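Local atomic coordinates of beta-galacturonidase (PDB entry 6NCW), a protein that probably hydrolyses terminal beta-linked galacturonic acid as a family 2 glycoside hydrolase of a human gut bacterium. Residues S76-V81 with S90-Y95; L70-V75 with T96-V101. All coordinates share one frame; numbering follows the deposited sequence.

The two contacts hold facing sheets of one N-terminal beta-sandwich. In interaction 1, strands 78-83 and 86-92 form a hairpin at the outer side of one sheet; in interaction 2, strands 68-72 and 98-105 pair in the other. Along the chain, residues 76-95 of the first lie between the two segments of the second. Interaction 1 is partly buried, and its side chains are largely polar: histidines, a tyrosine, hydroxyls and a bridging water. Interaction 2 is buried on its aromatic face and carries charged groups on the other. The sheets meet where Ala79 CB lies 3.8 Å from Phe98 CZ and Val81 CG2 lies 3.9 Å from Phe72 CE1.

Interaction 1 of 2, residues S76-V81 with S90-Y95; sequences SHTASV and SHYNAY
With CG anti to the backbone N (chi1 177°), the Tyr92 ring reaches across to Thr78 and to His77; the His77 CG lies between its backbone N and carbonyl carbon (chi1 58°). The strands form an antiparallel beta hairpin, with Thr78 facing Tyr92 as a non-hydrogen-bonded pair. Thr78 OG1 lies 3.3 Å from Tyr92 CD1, and the imidazole and phenol planes stand obliquely at 60°. A hydrogen bond of 2.8 Å between His77 ND1 and Thr78 OG1, in the imidazole plane, helps fix that ring's rotation, while His77 NE2 bonds to Ser119 O. Tyr92 OH is held by Ser124 and the backbone of Leu126 and His127.

Ala79 and His91 are the hydrogen-bonded pair: Ala79 N gives a nearly straight bond of 2.9 Å to His91 O, and His91 N returns one to Ala79 O. Past the strand ends, Asn93 N bonds to His77 O. Asn93 OD1 is hydrogen-bonded to His335 ND1, its side chain about 10 Å from that of His312, which binds galacturonate. His91 NE2 is hydrogen-bonded to Glu359 OE2. A water joins the segments: it lies 3.0 Å from His77 O, to which it can donate, and meets His91 ND1 at 2.7 Å in the imidazole plane.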
loop_
_atom_site.group_PDB
_atom_site.type_symbol
_atom_site.label_atom_id
_atom_site.label_comp_id
_atom_site.label_asym_id
_atom_site.label_seq_id
_atom_site.Cartn_x
_atom_site.Cartn_y
_atom_site.Cartn_z
ATOM N N SER A 76 12.953 5.924 -30.019
ATOM C CA SER A 76 11.986 4.848 -29.802
ATOM C C SER A 76 10.719 5.073 -30.625
ATOM O O SER A 76 10.057 6.100 -30.462
ATOM C CB SER A 76 11.612 4.751 -28.319
ATOM O OG SER A 76 12.710 4.363 -27.520
ATOM N N HIS A 77 10.366 4.120 -31.497
ATOM C CA HIS A 77 11.259 3.062 -31.972
ATOM C C HIS A 77 11.548 3.222 -33.485
ATOM O O HIS A 77 12.465 2.615 -34.015
ATOM C CB HIS A 77 10.689 1.665 -31.676
ATOM C CG HIS A 77 9.344 1.391 -32.275
ATOM N ND1 HIS A 77 9.094 1.466 -33.629
ATOM C CD2 HIS A 77 8.187 0.985 -31.704
ATOM C CE1 HIS A 77 7.836 1.142 -33.864
ATOM N NE2 HIS A 77 7.263 0.837 -32.712
ATOM N N THR A 78 10.772 4.066 -34.166
ATOM C CA THR A 78 10.963 4.343 -35.583
ATOM C C THR A 78 11.155 5.843 -35.780
ATOM O O THR A 78 10.348 6.637 -35.287
ATOM C CB THR A 78 9.761 3.809 -36.377
ATOM O OG1 THR A 78 9.689 2.379 -36.200
ATOM C CG2 THR A 78 9.876 4.137 -37.867
ATOM N N ALA A 79 12.213 6.230 -36.506
ATOM C CA ALA A 79 12.644 7.625 -36.612
ATOM C C ALA A 79 12.681 8.099 -38.058
ATOM O O ALA A 79 13.053 7.342 -38.953
ATOM C CB ALA A 79 14.053 7.822 -36.016
ATOM N N SER A 80 12.316 9.364 -38.270
ATOM C CA SER A 80 12.583 10.098 -39.505
ATOM C C SER A 80 13.200 11.438 -39.136
ATOM O O SER A 80 12.637 12.183 -38.324
ATOM C CB SER A 80 11.324 10.334 -40.342
ATOM O OG SER A 80 10.782 9.120 -40.802
ATOM N N VAL A 81 14.346 11.744 -39.735
ATOM C CA VAL A 81 15.112 12.944 -39.426
ATOM C C VAL A 81 14.974 13.921 -40.588
ATOM O O VAL A 81 15.227 13.564 -41.743
ATOM C CB VAL A 81 16.590 12.620 -39.174
ATOM C CG1 VAL A 81 17.311 13.878 -38.781
ATOM C CG2 VAL A 81 16.739 11.532 -38.101
ATOM N N SER A 90 16.464 7.940 -41.756
ATOM C CA SER A 90 15.423 7.195 -41.062
ATOM C C SER A 90 16.052 5.998 -40.366
ATOM O O SER A 90 17.182 5.595 -40.675
ATOM C CB SER A 90 14.316 6.752 -42.019
ATOM O OG SER A 90 14.744 5.647 -42.777
ATOM N N HIS A 91 15.308 5.431 -39.416
ATOM C CA HIS A 91 15.850 4.354 -38.596
ATOM C C HIS A 91 14.728 3.545 -37.967
ATOM O O HIS A 91 13.640 4.062 -37.704
ATOM C CB HIS A 91 16.764 4.904 -37.499
ATOM C CG HIS A 91 17.494 3.847 -36.727
ATOM N ND1 HIS A 91 17.135 3.474 -35.446
ATOM C CD2 HIS A 91 18.585 3.107 -37.044
ATOM C CE1 HIS A 91 17.977 2.551 -35.010
ATOM N NE2 HIS A 91 18.863 2.306 -35.962
ATOM N N TYR A 92 15.009 2.265 -37.748
ATOM C CA TYR A 92 14.149 1.373 -36.989
ATOM C C TYR A 92 14.988 0.700 -35.913
ATOM O O TYR A 92 16.141 0.316 -36.169
ATOM C CB TYR A 92 13.487 0.295 -37.867
ATOM C CG TYR A 92 12.652 -0.676 -37.064
ATOM C CD1 TYR A 92 11.319 -0.407 -36.808
ATOM C CD2 TYR A 92 13.207 -1.853 -36.526
ATOM C CE1 TYR A 92 10.535 -1.283 -36.051
ATOM C CE2 TYR A 92 12.430 -2.740 -35.757
ATOM C CZ TYR A 92 11.094 -2.445 -35.523
ATOM O OH TYR A 92 10.280 -3.296 -34.775
ATOM N N ASN A 93 14.385 0.575 -34.715
ATOM C CA ASN A 93 14.881 -0.089 -33.502
ATOM C C ASN A 93 15.306 0.952 -32.478
ATOM O O ASN A 93 16.191 1.774 -32.739
ATOM C CB ASN A 93 16.039 -1.054 -33.763
ATOM C CG ASN A 93 16.262 -2.031 -32.605
ATOM O OD1 ASN A 93 15.317 -2.657 -32.113
ATOM N ND2 ASN A 93 17.506 -2.170 -32.178
ATOM N N ALA A 94 14.686 0.905 -31.299
ATOM C CA ALA A 94 14.865 1.948 -30.297
ATOM C C ALA A 94 16.246 1.923 -29.662
ATOM O O ALA A 94 16.644 2.906 -29.029
ATOM C CB ALA A 94 13.808 1.797 -29.193
ATOM N N TYR A 95 16.974 0.824 -29.794
ATOM C CA TYR A 95 18.003 0.502 -28.830
ATOM C C TYR A 95 19.414 0.525 -29.393
ATOM O O TYR A 95 20.355 0.248 -28.644
ATOM C CB TYR A 95 17.704 -0.876 -28.208
ATOM C CG TYR A 95 16.313 -1.021 -27.640
ATOM C CD1 TYR A 95 15.946 -0.371 -26.463
ATOM C CD2 TYR A 95 15.361 -1.838 -28.266
ATOM C CE1 TYR A 95 14.659 -0.531 -25.910
ATOM C CE2 TYR A 95 14.088 -2.007 -27.731
ATOM C CZ TYR A 95 13.739 -1.347 -26.561
ATOM O OH TYR A 95 12.472 -1.514 -26.047
HETATM O O HOH W 1 14.826 4.500 -34.426
#

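Interaction 2 of 2, residues L70-V75 with T96-V101; sequences LEFKGV and TPFDVV
Phe72 and Phe98 lie with their rings nearly parallel, planes 14° apart, but slid so far along each other that they barely overlap. What covers a face of the Phe98 ring is instead the Phe72 methylene: CB sits 3.7 Å from the Phe98 ring centroid, over the face but shifted toward the rim, as a CH-pi contact. The Phe98 torsion makes this possible. Its CG stands between the backbone N and the carbonyl carbon (chi1 63°), which swings the ring across to the neighbouring strand. Val75 CG2 approaches the edge of the same ring, 3.8 Å from Phe98 CZ, and His91 stacks on it from the facing sheet of this N-terminal beta-sandwich. Val100 CG2 comes obliquely toward Phe72 CE1, and Leu70 pairs with Val100 on the same face.

Glu71 and Asp99 point from the other face. Glu71 extends alongside Pro97, pointing the same way; past the strand, Lys73 bends to bring NZ within 2.8 Å of Glu71 OE2, met from above the carboxylate plane. Asp99 turns to Arg69.

Four backbone hydrogen bonds tie the antiparallel strands, two between Leu70 and Val100 and two between Phe72 and Phe98; Phe72 N reaches Phe98 O at 2.8 Å. Beyond the ladder, a water accepts from Val75 N at 2.9 Å and lies within bonding distance of Thr96 O, to which it can donate. The chemistry is thus two-sided: apolar contacts face the sandwich interior, while on the other side Lys73 bridges Glu71 to Glu317, one ammonium that would partly offset the charge of two carboxylates.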
loop_
_atom_site.group_PDB
_atom_site.type_symbol
_atom_site.label_atom_id
_atom_site.label_comp_id
_atom_site.label_asym_id
_atom_site.label_seq_id
_atom_site.Cartn_x
_atom_site.Cartn_y
_atom_site.Cartn_z
ATOM N N LEU A 70 24.984 14.085 -37.708
ATOM C CA LEU A 70 24.094 14.000 -36.555
ATOM C C LEU A 70 24.058 12.550 -36.093
ATOM O O LEU A 70 23.618 11.675 -36.846
ATOM C CB LEU A 70 22.691 14.481 -36.905
ATOM C CG LEU A 70 22.588 15.946 -37.309
ATOM C CD1 LEU A 70 21.454 16.124 -38.308
ATOM C CD2 LEU A 70 22.351 16.791 -36.079
ATOM N N GLU A 71 24.533 12.289 -34.873
ATOM C CA GLU A 71 24.444 10.956 -34.294
ATOM C C GLU A 71 23.277 10.879 -33.313
ATOM O O GLU A 71 23.170 11.697 -32.389
ATOM C CB GLU A 71 25.730 10.534 -33.588
ATOM C CG GLU A 71 25.597 9.075 -33.073
ATOM C CD GLU A 71 26.818 8.557 -32.349
ATOM O OE1 GLU A 71 27.698 9.367 -31.985
ATOM O OE2 GLU A 71 26.880 7.321 -32.135
ATOM N N PHE A 72 22.413 9.896 -33.521
ATOM C CA PHE A 72 21.294 9.609 -32.628
ATOM C C PHE A 72 21.575 8.312 -31.879
ATOM O O PHE A 72 21.742 7.257 -32.501
ATOM C CB PHE A 72 19.996 9.518 -33.419
ATOM C CG PHE A 72 19.621 10.815 -34.079
ATOM C CD1 PHE A 72 20.154 11.155 -35.319
ATOM C CD2 PHE A 72 18.766 11.708 -33.444
ATOM C CE1 PHE A 72 19.822 12.371 -35.924
ATOM C CE2 PHE A 72 18.438 12.929 -34.046
ATOM C CZ PHE A 72 18.969 13.254 -35.284
ATOM N N LYS A 73 21.641 8.391 -30.549
ATOM C CA LYS A 73 21.962 7.199 -29.770
ATOM C C LYS A 73 20.753 6.291 -29.554
ATOM O O LYS A 73 20.934 5.093 -29.321
ATOM C CB LYS A 73 22.560 7.590 -28.418
ATOM C CG LYS A 73 23.949 8.226 -28.504
ATOM C CD LYS A 73 24.999 7.242 -28.998
ATOM C CE LYS A 73 26.398 7.878 -28.917
ATOM N NZ LYS A 73 27.471 6.975 -29.414
ATOM N N GLY A 74 19.540 6.829 -29.611
ATOM C CA GLY A 74 18.359 5.997 -29.643
ATOM C C GLY A 74 17.092 6.801 -29.834
ATOM O O GLY A 74 16.857 7.772 -29.116
ATOM N N VAL A 75 16.262 6.409 -30.796
ATOM C CA VAL A 75 14.934 6.983 -30.984
ATOM C C VAL A 75 13.935 5.831 -30.930
ATOM O O VAL A 75 14.043 4.878 -31.717
ATOM C CB VAL A 75 14.814 7.752 -32.312
ATOM C CG1 VAL A 75 13.411 8.336 -32.461
ATOM C CG2 VAL A 75 15.890 8.860 -32.437
ATOM N N THR A 96 19.590 0.855 -30.680
ATOM C CA THR A 96 20.893 0.931 -31.311
ATOM C C THR A 96 21.097 2.315 -31.937
ATOM O O THR A 96 20.140 2.942 -32.402
ATOM C CB THR A 96 21.057 -0.154 -32.383
ATOM O OG1 THR A 96 19.887 -0.205 -33.213
ATOM C CG2 THR A 96 21.281 -1.531 -31.729
ATOM N N PRO A 97 22.325 2.822 -31.935
ATOM C CA PRO A 97 22.574 4.169 -32.462
ATOM C C PRO A 97 22.643 4.169 -33.982
ATOM O O PRO A 97 22.848 3.138 -34.628
ATOM C CB PRO A 97 23.928 4.549 -31.848
ATOM C CG PRO A 97 24.609 3.248 -31.589
ATOM C CD PRO A 97 23.543 2.184 -31.403
ATOM N N PHE A 98 22.418 5.349 -34.546
ATOM C CA PHE A 98 22.501 5.555 -35.992
ATOM C C PHE A 98 22.943 6.992 -36.228
ATOM O O PHE A 98 22.976 7.803 -35.299
ATOM C CB PHE A 98 21.166 5.255 -36.709
ATOM C CG PHE A 98 19.998 6.174 -36.302
ATOM C CD1 PHE A 98 19.276 5.938 -35.137
ATOM C CD2 PHE A 98 19.619 7.240 -37.107
ATOM C CE1 PHE A 98 18.199 6.751 -34.780
ATOM C CE2 PHE A 98 18.553 8.063 -36.762
ATOM C CZ PHE A 98 17.833 7.817 -35.591
ATOM N N ASP A 99 23.298 7.311 -37.472
ATOM C CA ASP A 99 23.732 8.673 -37.766
ATOM C C ASP A 99 23.202 9.144 -39.118
ATOM O O ASP A 99 22.814 8.350 -39.979
ATOM C CB ASP A 99 25.274 8.823 -37.700
ATOM C CG ASP A 99 26.021 8.082 -38.829
ATOM O OD1 ASP A 99 25.407 7.633 -39.819
ATOM O OD2 ASP A 99 27.258 7.950 -38.713
ATOM N N VAL A 100 23.186 10.466 -39.277
ATOM C CA VAL A 100 22.881 11.138 -40.533
ATOM C C VAL A 100 24.079 12.002 -40.879
ATOM O O VAL A 100 24.565 12.760 -40.030
ATOM C CB VAL A 100 21.612 12.000 -40.433
ATOM C CG1 VAL A 100 21.363 12.738 -41.738
ATOM C CG2 VAL A 100 20.418 11.138 -40.059
ATOM N N VAL A 101 24.563 11.878 -42.112
ATOM C CA VAL A 101 25.702 12.650 -42.598
ATOM C C VAL A 101 25.225 13.562 -43.722
ATOM O O VAL A 101 24.552 13.110 -44.653
ATOM C CB VAL A 101 26.841 11.736 -43.071
ATOM C CG1 VAL A 101 27.960 12.573 -43.673
ATOM C CG2 VAL A 101 27.354 10.900 -41.894
HETATM O O HOH W 2 17.501 4.266 -32.241
#